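PDB 6Q1I: endoglucanase A from Clostridium longisporum, which hydrolyses internal beta-1,4-glucosidic linkages in barley beta-glucan, lichenan and carboxymethylcellulose, also attacks xylan, and prefers the longer cellooligosaccharides. Local coordinates for residues N29-K34 / K94-V99; T57-D62 / S336-Y341; I72-T77 / D101-D106; E144-K147 / H152-F155. All blocks are in the same frame, centred on the assembly; numbering follows the deposited sequence.

Contact 1. Residues N29-K34 / K94-V99; sequences NTLDAK and KRVKEV
L31 reaches from the loop after the first barrel strand, 23-27, to helix 90-105 of this TIM barrel, the catalytic domain of a family 5 glycoside hydrolase. One methyl does the touching: L31 CD1 lies 4.1 Å from V96 CA and 4.2 Å from V96 CG2, so it rests against both the helix backbone and a valine branch. Nearly one turn further along, V99 CB lies 4.2 Å from L31 CD1, and the L31 and V99 side chains approach tip to tip. With CG anti to its own carbonyl carbon (chi1 -56°) and the chain then extended, L31 sends CD1 out from the loop. I74 of strand 71-74 touches both L31 and V99, which joins the contact to the barrel wall. No hydrogen bond crosses between 29-34 and 94-99; the buried contact is purely apolar. Polar groups of the loop itself help set its shape. T30 to A33 form a type I beta turn, closed by A33 N to T30 O, and the D32 carboxylate folds back onto the backbone N-H groups of N29 and T30. D32 OD2 takes N29 N on its syn lone pair, while T30 N gives a nearly straight bond (169°) to D32 OD1, 2.7 Å long and arriving from above the carboxylate plane.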
loop_
_atom_site.group_PDB
_atom_site.type_symbol
_atom_site.label_atom_id
_atom_site.label_comp_id
_atom_site.label_asym_id
_atom_site.label_seq_id
_atom_site.Cartn_x
_atom_site.Cartn_y
_atom_site.Cartn_z
ATOM N N ASN A 29 6.098 5.948 -6.200
ATOM C CA ASN A 29 6.977 6.126 -7.362
ATOM C C ASN A 29 8.423 6.396 -6.943
ATOM O O ASN A 29 9.120 7.209 -7.555
ATOM C CB ASN A 29 6.468 7.217 -8.313
ATOM C CG ASN A 29 5.305 6.758 -9.182
ATOM O OD1 ASN A 29 4.663 5.742 -8.919
ATOM N ND2 ASN A 29 5.009 7.537 -10.222
ATOM N N THR A 30 8.886 5.675 -5.918
ATOM C CA THR A 30 10.194 5.871 -5.297
ATOM C C THR A 30 10.917 4.530 -5.201
ATOM O O THR A 30 11.463 4.078 -6.209
ATOM C CB THR A 30 9.997 6.614 -3.972
ATOM O OG1 THR A 30 9.236 7.802 -4.235
ATOM C CG2 THR A 30 11.309 7.041 -3.359
ATOM N N LEU A 31 10.932 3.864 -4.041
ATOM C CA LEU A 31 11.566 2.546 -3.962
ATOM C C LEU A 31 10.764 1.480 -4.697
ATOM O O LEU A 31 11.256 0.353 -4.863
ATOM C CB LEU A 31 11.812 2.140 -2.511
ATOM C CG LEU A 31 12.652 3.160 -1.731
ATOM C CD1 LEU A 31 12.779 2.730 -0.289
ATOM C CD2 LEU A 31 14.024 3.373 -2.344
ATOM N N ASP A 32 9.561 1.832 -5.150
ATOM C CA ASP A 32 8.706 0.988 -5.966
ATOM C C ASP A 32 8.894 1.210 -7.456
ATOM O O ASP A 32 8.409 0.395 -8.248
ATOM C CB ASP A 32 7.225 1.244 -5.634
ATOM C CG ASP A 32 6.854 2.723 -5.611
ATOM O OD1 ASP A 32 7.557 3.513 -4.958
ATOM O OD2 ASP A 32 5.824 3.084 -6.217
ATOM N N ALA A 33 9.552 2.294 -7.861
ATOM C CA ALA A 33 9.746 2.551 -9.283
ATOM C C ALA A 33 10.408 1.344 -9.933
ATOM O O ALA A 33 11.470 0.890 -9.493
ATOM C CB ALA A 33 10.595 3.811 -9.481
ATOM N N LYS A 34 9.770 0.809 -10.969
ATOM C CA LYS A 34 10.199 -0.449 -11.573
ATOM C C LYS A 34 11.085 -0.114 -12.763
ATOM O O LYS A 34 10.594 0.230 -13.843
ATOM C CB LYS A 34 9.003 -1.291 -11.989
ATOM C CG LYS A 34 9.388 -2.680 -12.461
ATOM C CD LYS A 34 8.186 -3.476 -12.947
ATOM C CE LYS A 34 8.566 -4.907 -13.286
ATOM N NZ LYS A 34 9.077 -5.658 -12.115
ATOM N N LYS A 94 20.246 -1.944 2.307
ATOM C CA LYS A 94 20.702 -0.859 3.173
ATOM C C LYS A 94 19.938 0.440 2.906
ATOM O O LYS A 94 19.616 1.182 3.845
ATOM C CB LYS A 94 22.205 -0.657 2.971
ATOM C CG LYS A 94 22.858 0.373 3.862
ATOM C CD LYS A 94 24.379 0.374 3.688
ATOM C CE LYS A 94 25.046 1.247 4.743
ATOM N NZ LYS A 94 26.391 0.737 5.118
ATOM N N ARG A 95 19.642 0.738 1.638
ATOM C CA ARG A 95 18.912 1.968 1.329
ATOM C C ARG A 95 17.458 1.878 1.783
ATOM O O ARG A 95 16.925 2.831 2.364
ATOM C CB ARG A 95 19.001 2.287 -0.162
ATOM C CG ARG A 95 18.212 3.532 -0.568
ATOM C CD ARG A 95 18.724 4.797 0.120
ATOM N NE ARG A 95 17.871 5.933 -0.199
ATOM C CZ ARG A 95 17.769 7.037 0.528
ATOM N NH1 ARG A 95 18.509 7.208 1.619
ATOM N NH2 ARG A 95 16.910 7.972 0.149
ATOM N N VAL A 96 16.799 0.746 1.534
ATOM C CA VAL A 96 15.438 0.566 2.031
ATOM C C VAL A 96 15.414 0.744 3.545
ATOM O O VAL A 96 14.553 1.439 4.093
ATOM C CB VAL A 96 14.868 -0.800 1.607
ATOM C CG1 VAL A 96 13.484 -0.997 2.200
ATOM C CG2 VAL A 96 14.809 -0.951 0.073
ATOM N N LYS A 97 16.384 0.130 4.238
ATOM C CA LYS A 97 16.447 0.236 5.691
ATOM C C LYS A 97 16.619 1.682 6.146
ATOM O O LYS A 97 16.027 2.093 7.148
ATOM C CB LYS A 97 17.580 -0.640 6.228
ATOM C CG LYS A 97 17.740 -0.574 7.727
ATOM C CD LYS A 97 18.686 -1.630 8.259
ATOM C CE LYS A 97 17.996 -2.985 8.342
ATOM N NZ LYS A 97 18.833 -3.997 9.051
ATOM N N GLU A 98 17.446 2.465 5.449
ATOM C CA GLU A 98 17.626 3.857 5.849
ATOM C C GLU A 98 16.318 4.641 5.743
ATOM O O GLU A 98 15.996 5.448 6.626
ATOM C CB GLU A 98 18.745 4.508 5.031
ATOM C CG GLU A 98 19.065 5.967 5.429
ATOM C CD GLU A 98 19.918 6.132 6.701
ATOM O OE1 GLU A 98 20.227 5.141 7.384
ATOM O OE2 GLU A 98 20.287 7.285 7.021
ATOM N N VAL A 99 15.547 4.414 4.676
ATOM C CA VAL A 99 14.271 5.114 4.527
ATOM C C VAL A 99 13.269 4.639 5.577
ATOM O O VAL A 99 12.555 5.447 6.182
ATOM C CB VAL A 99 13.737 4.953 3.091
ATOM C CG1 VAL A 99 12.349 5.546 2.961
ATOM C CG2 VAL A 99 14.694 5.608 2.100
#

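Contact 2. Residues T57-D62 / S336-Y341; sequences TKAMID and STLNWY
A capped helix start meets a surface loop here: T57 is the N-cap of helix 58-67, one of the outer helices of the TIM barrel, and L338 leans on its first turn from the loop between strand 314-318 and helix 343-356. The two methyls of L338 divide the work. CD1 lies alongside the exposed A59, 4.0 Å from A59 CB, while CD2 presses closer to the buried M60, 3.8 Å from M60 CG. The side chains of M60 and L338 cross at about a right angle. With CG and CA as its nearest atoms, the methionine is met at its root and not at its far end. M60 is extended beyond CG, which carries its sulfur back to the cap, where T57 N makes a weak bond of 3.6 Å to M60 SD. In return M60 N donates weakly to T57 OG1, 3.3 Å away, within a capping box. L338 sits in a left-handed backbone conformation (phi 64°, psi 17°) inside an ST turn, in which T337 OG1 accepts from N339 N at 3.1 Å. Further along the loop, W340 packs on K63, I64 and A67 of the same helix 58-67, whose other flank places I61 against Y102 of helix 90-105.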
loop_
_atom_site.group_PDB
_atom_site.type_symbol
_atom_site.label_atom_id
_atom_site.label_comp_id
_atom_site.label_asym_id
_atom_site.label_seq_id
_atom_site.Cartn_x
_atom_site.Cartn_y
_atom_site.Cartn_z
ATOM N N THR A 57 14.710 12.244 1.553
ATOM C CA THR A 57 15.435 12.745 2.715
ATOM C C THR A 57 14.574 12.612 3.969
ATOM O O THR A 57 13.343 12.507 3.904
ATOM C CB THR A 57 15.807 14.217 2.553
ATOM O OG1 THR A 57 14.597 14.959 2.515
ATOM C CG2 THR A 57 16.633 14.447 1.291
ATOM N N LYS A 58 15.228 12.629 5.126
ATOM C CA LYS A 58 14.471 12.592 6.367
ATOM C C LYS A 58 13.579 13.820 6.503
ATOM O O LYS A 58 12.489 13.736 7.081
ATOM C CB LYS A 58 15.390 12.428 7.577
ATOM C CG LYS A 58 14.601 12.157 8.855
ATOM C CD LYS A 58 15.473 11.743 10.020
ATOM C CE LYS A 58 14.649 11.448 11.267
ATOM N NZ LYS A 58 13.972 12.656 11.806
ATOM N N ALA A 59 14.010 14.963 5.966
ATOM C CA ALA A 59 13.186 16.165 6.041
ATOM C C ALA A 59 11.835 15.973 5.359
ATOM O O ALA A 59 10.833 16.541 5.807
ATOM C CB ALA A 59 13.935 17.354 5.439
ATOM N N MET A 60 11.778 15.192 4.277
ATOM C CA MET A 60 10.485 14.910 3.658
ATOM C C MET A 60 9.597 14.108 4.599
ATOM O O MET A 60 8.405 14.404 4.752
ATOM C CB MET A 60 10.682 14.124 2.365
ATOM C CG MET A 60 11.428 14.859 1.291
ATOM S SD MET A 60 11.879 13.750 -0.045
ATOM C CE MET A 60 13.046 14.759 -0.946
ATOM N N ILE A 61 10.170 13.088 5.234
ATOM C CA ILE A 61 9.428 12.261 6.176
ATOM C C ILE A 61 8.965 13.093 7.368
ATOM O O ILE A 61 7.827 12.956 7.834
ATOM C CB ILE A 61 10.300 11.063 6.603
ATOM C CG1 ILE A 61 10.722 10.236 5.383
ATOM C CG2 ILE A 61 9.567 10.208 7.640
ATOM C CD1 ILE A 61 9.588 9.767 4.490
ATOM N N ASP A 62 9.844 13.964 7.881
ATOM C CA ASP A 62 9.481 14.844 8.982
ATOM C C ASP A 62 8.263 15.691 8.630
ATOM O O ASP A 62 7.400 15.925 9.481
ATOM C CB ASP A 62 10.630 15.798 9.309
ATOM C CG ASP A 62 11.881 15.116 9.845
ATOM O OD1 ASP A 62 11.867 13.947 10.288
ATOM O OD2 ASP A 62 12.915 15.828 9.863
ATOM N N SER A 336 10.478 18.638 -3.703
ATOM C CA SER A 336 11.612 19.519 -3.949
ATOM C C SER A 336 11.550 20.788 -3.109
ATOM O O SER A 336 12.600 21.314 -2.729
ATOM C CB SER A 336 11.688 19.858 -5.439
ATOM O OG SER A 336 12.037 18.702 -6.194
ATOM N N THR A 337 10.355 21.302 -2.811
ATOM C CA THR A 337 10.225 22.527 -2.031
ATOM C C THR A 337 9.778 22.286 -0.598
ATOM O O THR A 337 9.922 23.186 0.238
ATOM C CB THR A 337 9.196 23.466 -2.676
ATOM O OG1 THR A 337 7.909 22.841 -2.645
ATOM C CG2 THR A 337 9.577 23.798 -4.113
ATOM N N LEU A 338 9.216 21.115 -0.309
ATOM C CA LEU A 338 8.597 20.797 0.974
ATOM C C LEU A 338 7.372 21.664 1.266
ATOM O O LEU A 338 6.943 21.759 2.416
ATOM C CB LEU A 338 9.600 20.820 2.133
ATOM C CG LEU A 338 10.762 19.837 1.968
ATOM C CD1 LEU A 338 11.641 19.821 3.206
ATOM C CD2 LEU A 338 10.264 18.435 1.654
ATOM N N ASN A 339 6.817 22.308 0.243
ATOM C CA ASN A 339 5.484 22.887 0.298
ATOM C C ASN A 339 4.483 21.875 -0.260
ATOM O O ASN A 339 4.854 20.917 -0.932
ATOM C CB ASN A 339 5.421 24.172 -0.537
ATOM C CG ASN A 339 6.292 25.288 0.018
ATOM O OD1 ASN A 339 6.456 25.429 1.230
ATOM N ND2 ASN A 339 6.847 26.095 -0.877
ATOM N N TRP A 340 3.204 22.107 0.006
ATOM C CA TRP A 340 2.146 21.228 -0.481
ATOM C C TRP A 340 1.661 21.705 -1.843
ATOM O O TRP A 340 1.477 22.902 -2.065
ATOM C CB TRP A 340 0.963 21.200 0.501
ATOM C CG TRP A 340 1.389 20.835 1.861
ATOM C CD1 TRP A 340 1.700 21.688 2.868
ATOM C CD2 TRP A 340 1.599 19.515 2.371
ATOM N NE1 TRP A 340 2.091 20.992 3.977
ATOM C CE2 TRP A 340 2.036 19.652 3.701
ATOM C CE3 TRP A 340 1.452 18.232 1.837
ATOM C CZ2 TRP A 340 2.337 18.562 4.502
ATOM C CZ3 TRP A 340 1.743 17.145 2.644
ATOM C CH2 TRP A 340 2.184 17.322 3.956
ATOM N N TYR A 341 1.460 20.758 -2.760
ATOM C CA TYR A 341 0.786 21.083 -4.010
ATOM C C TYR A 341 -0.642 21.551 -3.746
ATOM O O TYR A 341 -1.143 22.458 -4.420
ATOM C CB TYR A 341 0.734 19.850 -4.919
ATOM C CG TYR A 341 2.051 19.354 -5.462
ATOM C CD1 TYR A 341 2.776 20.098 -6.383
ATOM C CD2 TYR A 341 2.548 18.118 -5.074
ATOM C CE1 TYR A 341 3.976 19.627 -6.887
ATOM C CE2 TYR A 341 3.738 17.635 -5.579
ATOM C CZ TYR A 341 4.449 18.396 -6.480
ATOM O OH TYR A 341 5.642 17.920 -6.985
#

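Contact 3. Residues I72-T77 / D101-D106; sequences IRIPTT and DYCIAD
Chi1 of -61° sets SG of C103 anti to its carbonyl carbon, and the sulfur thereby points from helix 90-105 at two isoleucines of strand 71-74. I72 (chi1 -71°) has CG2 anti to its backbone N and an extended CG1 branch, which brings both ends of the side chain to the cysteine: I72 CG2 is 3.9 Å and I72 CD1 4.0 Å from C103 SG. Two residues along the strand, I74 adds the end of its longer branch; in the conformer given here, one of two, I74 CD1 is 4.0 Å from the same C103 SG. The sulfur therefore rests chiefly on I72, against side chains from one side of the strand, while R73 between them turns the other way, into the barrel. There its guanidinium bonds to E156, N159, N26 and Q284; Q284 stands at the position assigned to the nucleophile by similarity and is changed in this structure. Strand and helix belong to the beta-alpha-beta unit 71-74, 90-105, 109-113 of the TIM barrel. V110 of the third element touches both I74 and C103, and I61 of helix 58-67 also packs on the cysteine. Further along, T76 OG1 donates to I74 O at 3.0 Å, from well above the carbonyl plane. No hydrogen bond joins 72-77 to 101-106: the sulfur acts as an apolar group among methyls, and between these two segments the contact rests on dispersion and burial.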
loop_
_atom_site.group_PDB
_atom_site.type_symbol
_atom_site.label_atom_id
_atom_site.label_comp_id
_atom_site.label_asym_id
_atom_site.label_seq_id
_atom_site.Cartn_x
_atom_site.Cartn_y
_atom_site.Cartn_z
ATOM N N ILE A 72 3.316 5.705 7.380
ATOM C CA ILE A 72 3.862 5.814 6.031
ATOM C C ILE A 72 3.993 4.408 5.451
ATOM O O ILE A 72 4.536 3.502 6.100
ATOM C CB ILE A 72 5.198 6.585 5.990
ATOM C CG1 ILE A 72 4.923 8.067 6.272
ATOM C CG2 ILE A 72 5.879 6.391 4.643
ATOM C CD1 ILE A 72 6.143 8.961 6.156
ATOM N N ARG A 73 3.477 4.226 4.243
ATOM C CA ARG A 73 3.720 3.019 3.464
ATOM C C ARG A 73 4.892 3.284 2.530
ATOM O O ARG A 73 4.946 4.333 1.875
ATOM C CB ARG A 73 2.463 2.613 2.697
ATOM C CG ARG A 73 2.573 1.350 1.851
ATOM C CD ARG A 73 1.208 0.844 1.521
ATOM N NE ARG A 73 1.062 -0.293 0.609
ATOM C CZ ARG A 73 0.832 -0.212 -0.700
ATOM N NH1 ARG A 73 0.877 0.958 -1.334
ATOM N NH2 ARG A 73 0.562 -1.312 -1.391
ATOM N N ILE A 74 5.861 2.374 2.555
ATOM C CA ILE A 74 7.063 2.435 1.724
ATOM C C ILE A 74 6.914 1.348 0.665
ATOM O O ILE A 74 7.422 0.226 0.836
ATOM C CB ILE A 74 8.341 2.260 2.560
ATOM C CG1 ILE A 74 8.389 3.302 3.683
ATOM C CG2 ILE A 74 9.591 2.358 1.673
ATOM C CD1 ILE A 74 9.552 3.124 4.639
ATOM N N PRO A 75 6.224 1.618 -0.436
ATOM C CA PRO A 75 6.104 0.602 -1.486
ATOM C C PRO A 75 7.485 0.343 -2.074
ATOM O O PRO A 75 8.230 1.280 -2.366
ATOM C CB PRO A 75 5.134 1.242 -2.483
ATOM C CG PRO A 75 5.339 2.726 -2.301
ATOM C CD PRO A 75 5.594 2.895 -0.822
ATOM N N THR A 76 7.848 -0.931 -2.192
ATOM C CA THR A 76 9.209 -1.308 -2.562
ATOM C C THR A 76 9.161 -2.432 -3.582
ATOM O O THR A 76 8.522 -3.464 -3.343
ATOM C CB THR A 76 10.007 -1.741 -1.325
ATOM O OG1 THR A 76 10.006 -0.682 -0.361
ATOM C CG2 THR A 76 11.444 -2.055 -1.685
ATOM N N THR A 77 9.818 -2.226 -4.725
ATOM C CA THR A 77 9.914 -3.234 -5.782
ATOM C C THR A 77 11.282 -3.898 -5.685
ATOM O O THR A 77 12.313 -3.214 -5.719
ATOM C CB THR A 77 9.668 -2.602 -7.152
ATOM O OG1 THR A 77 8.314 -2.125 -7.187
ATOM C CG2 THR A 77 9.902 -3.607 -8.286
ATOM N N ASP A 101 14.128 3.637 8.484
ATOM C CA ASP A 101 14.598 4.255 9.725
ATOM C C ASP A 101 14.165 5.722 9.849
ATOM O O ASP A 101 13.867 6.183 10.959
ATOM C CB ASP A 101 16.120 4.131 9.851
ATOM C CG ASP A 101 16.582 2.729 10.257
ATOM O OD1 ASP A 101 15.794 1.961 10.840
ATOM O OD2 ASP A 101 17.758 2.397 10.008
ATOM N N TYR A 102 14.144 6.483 8.741
ATOM C CA TYR A 102 13.623 7.849 8.815
ATOM C C TYR A 102 12.238 7.840 9.452
ATOM O O TYR A 102 11.913 8.677 10.295
ATOM C CB TYR A 102 13.484 8.495 7.428
ATOM C CG TYR A 102 14.727 8.716 6.594
ATOM C CD1 TYR A 102 15.996 8.769 7.145
ATOM C CD2 TYR A 102 14.608 8.884 5.221
ATOM C CE1 TYR A 102 17.114 8.971 6.331
ATOM C CE2 TYR A 102 15.690 9.090 4.423
ATOM C CZ TYR A 102 16.939 9.129 4.966
ATOM O OH TYR A 102 17.994 9.321 4.107
ATOM N N CYS A 103 11.398 6.904 9.007
ATOM C CA CYS A 103 10.000 6.854 9.419
ATOM C C CYS A 103 9.854 6.326 10.837
ATOM O O CYS A 103 9.107 6.893 11.644
ATOM C CB CYS A 103 9.229 5.956 8.451
ATOM S SG CYS A 103 9.228 6.507 6.720
ATOM N N ILE A 104 10.546 5.225 11.155
ATOM C CA ILE A 104 10.455 4.645 12.493
ATOM C C ILE A 104 10.981 5.628 13.526
ATOM O O ILE A 104 10.396 5.789 14.601
ATOM C CB ILE A 104 11.196 3.295 12.562
ATOM C CG1 ILE A 104 10.545 2.247 11.647
ATOM C CG2 ILE A 104 11.282 2.786 14.013
ATOM C CD1 ILE A 104 9.206 1.718 12.101
ATOM N N ALA A 105 12.088 6.310 13.213
ATOM C CA ALA A 105 12.625 7.330 14.106
ATOM C C ALA A 105 11.592 8.409 14.404
ATOM O O ALA A 105 11.547 8.939 15.521
ATOM C CB ALA A 105 13.873 7.966 13.479
ATOM N N ASP A 106 10.744 8.733 13.426
ATOM C CA ASP A 106 9.716 9.757 13.590
ATOM C C ASP A 106 8.448 9.231 14.248
ATOM O O ASP A 106 7.422 9.918 14.224
ATOM C CB ASP A 106 9.385 10.389 12.233
ATOM C CG ASP A 106 10.386 11.443 11.824
ATOM O OD1 ASP A 106 11.381 11.663 12.559
ATOM O OD2 ASP A 106 10.171 12.059 10.760
#

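Contact 4. Residues E144-K147 / H152-F155; sequences EAFK and HLIF
F146 is the first residue to leave helical geometry (phi -111°, psi 16°) at the end of helix 128-145, and a short loop then leads into strand 153-156, whose L153 and F155 have extended backbones. The closest alpha carbons across the pair are those of F146 and L153. This is the return half of the beta-alpha-beta unit 109-113, 128-145, 153-156 in the TIM barrel, where the chain comes back from the outer helix to the inner wall. All three touching side chains are buried. F146 and L153 cross at about a right angle, and the leucine works through a single methyl: L153 CD2 lies 3.6 Å from F146 CB and 3.8 Å from F146 CD1, approaching the ring obliquely. Having CG anti to the backbone N (chi1 -179°) carries the leucine branches out toward the helix end. The F146 ring itself runs on away from the strand to K97, with which it makes a cation-pi contact, and to the ring of Y149. L112 of strand 109-113 touches both F146 and L153. F155 stands two residues beyond L153 on the strand, and its ring also meets W139 of helix 128-145. Its far end completes the contact: F146 CB lies in the plane of the F155 ring, at its edge, 4.0 Å from F155 CZ.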
loop_
_atom_site.group_PDB
_atom_site.type_symbol
_atom_site.label_atom_id
_atom_site.label_comp_id
_atom_site.label_asym_id
_atom_site.label_seq_id
_atom_site.Cartn_x
_atom_site.Cartn_y
_atom_site.Cartn_z
ATOM N N GLU A 144 14.534 -11.239 7.595
ATOM C CA GLU A 144 15.783 -11.294 8.350
ATOM C C GLU A 144 16.369 -9.901 8.534
ATOM O O GLU A 144 16.836 -9.552 9.624
ATOM C CB GLU A 144 16.789 -12.225 7.654
ATOM C CG GLU A 144 16.491 -13.724 7.840
ATOM C CD GLU A 144 17.366 -14.655 6.998
ATOM O OE1 GLU A 144 18.066 -14.183 6.073
ATOM O OE2 GLU A 144 17.343 -15.881 7.260
ATOM N N ALA A 145 16.327 -9.079 7.484
ATOM C CA ALA A 145 16.922 -7.749 7.571
ATOM C C ALA A 145 16.203 -6.882 8.597
ATOM O O ALA A 145 16.838 -6.052 9.254
ATOM C CB ALA A 145 16.903 -7.068 6.201
ATOM N N PHE A 146 14.890 -7.071 8.767
ATOM C CA PHE A 146 14.065 -6.228 9.632
ATOM C C PHE A 146 13.571 -6.957 10.880
ATOM O O PHE A 146 12.695 -6.449 11.583
ATOM C CB PHE A 146 12.906 -5.610 8.836
ATOM C CG PHE A 146 13.372 -4.615 7.812
ATOM C CD1 PHE A 146 13.632 -3.308 8.173
ATOM C CD2 PHE A 146 13.603 -5.000 6.498
ATOM C CE1 PHE A 146 14.102 -2.388 7.227
ATOM C CE2 PHE A 146 14.071 -4.092 5.549
ATOM C CZ PHE A 146 14.318 -2.783 5.917
ATOM N N LYS A 147 14.179 -8.100 11.207
ATOM C CA LYS A 147 13.656 -8.957 12.264
ATOM C C LYS A 147 13.578 -8.245 13.610
ATOM O O LYS A 147 12.668 -8.513 14.401
ATOM C CB LYS A 147 14.526 -10.213 12.382
ATOM C CG LYS A 147 14.113 -11.159 13.489
ATOM C CD LYS A 147 14.960 -12.428 13.508
ATOM C CE LYS A 147 14.739 -13.182 14.808
ATOM N NZ LYS A 147 15.261 -14.577 14.778
ATOM N N HIS A 152 5.914 -1.199 15.286
ATOM C CA HIS A 152 5.532 -0.147 14.355
ATOM C C HIS A 152 5.820 -0.518 12.911
ATOM O O HIS A 152 5.254 0.102 12.008
ATOM C CB HIS A 152 6.210 1.161 14.701
ATOM C CG HIS A 152 5.567 1.867 15.848
ATOM N ND1 HIS A 152 5.717 1.449 17.151
ATOM C CD2 HIS A 152 4.751 2.946 15.888
ATOM C CE1 HIS A 152 5.027 2.245 17.947
ATOM N NE2 HIS A 152 4.432 3.163 17.206
ATOM N N LEU A 153 6.664 -1.519 12.675
ATOM C CA LEU A 153 6.926 -2.010 11.327
ATOM C C LEU A 153 5.987 -3.172 11.011
ATOM O O LEU A 153 5.988 -4.199 11.708
ATOM C CB LEU A 153 8.387 -2.423 11.162
ATOM C CG LEU A 153 8.752 -2.927 9.766
ATOM C CD1 LEU A 153 8.542 -1.843 8.710
ATOM C CD2 LEU A 153 10.186 -3.423 9.746
ATOM N N ILE A 154 5.232 -3.012 9.926
ATOM C CA ILE A 154 4.238 -3.957 9.433
ATOM C C ILE A 154 4.713 -4.421 8.066
ATOM O O ILE A 154 5.157 -3.601 7.259
ATOM C CB ILE A 154 2.890 -3.215 9.284
ATOM C CG1 ILE A 154 2.411 -2.671 10.630
ATOM C CG2 ILE A 154 1.830 -4.109 8.662
ATOM C CD1 ILE A 154 1.399 -1.559 10.493
ATOM N N PHE A 155 4.641 -5.723 7.797
ATOM C CA PHE A 155 4.965 -6.246 6.476
ATOM C C PHE A 155 3.680 -6.399 5.664
ATOM O O PHE A 155 2.623 -6.699 6.221
ATOM C CB PHE A 155 5.649 -7.615 6.561
ATOM C CG PHE A 155 7.022 -7.612 7.190
ATOM C CD1 PHE A 155 7.826 -6.486 7.210
ATOM C CD2 PHE A 155 7.528 -8.784 7.732
ATOM C CE1 PHE A 155 9.093 -6.528 7.783
ATOM C CE2 PHE A 155 8.789 -8.830 8.284
ATOM C CZ PHE A 155 9.573 -7.703 8.319
#

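How the contacts relate
From the N terminus, the loop 29-34 opens contact 1, which closes about 60 residues later on helix 90-105. Before it closes, helix 58-67 opens contact 2 and strand 71-74 opens contact 3, so contact 1 crosses both. Contact 3 closes further along helix 90-105; contact 4 then ties helix 128-145 to strand 153-156 over a short loop. Contact 2 closes last, on the loop 336-341, and encloses contacts 3 and 4. T77 links contacts 1 and 3 through bonds to L31 and D32. K97 NZ, bonded to A145 O, joins contacts 1 and 4, and a salt bridge from K58 to D106 joins contacts 2 and 3.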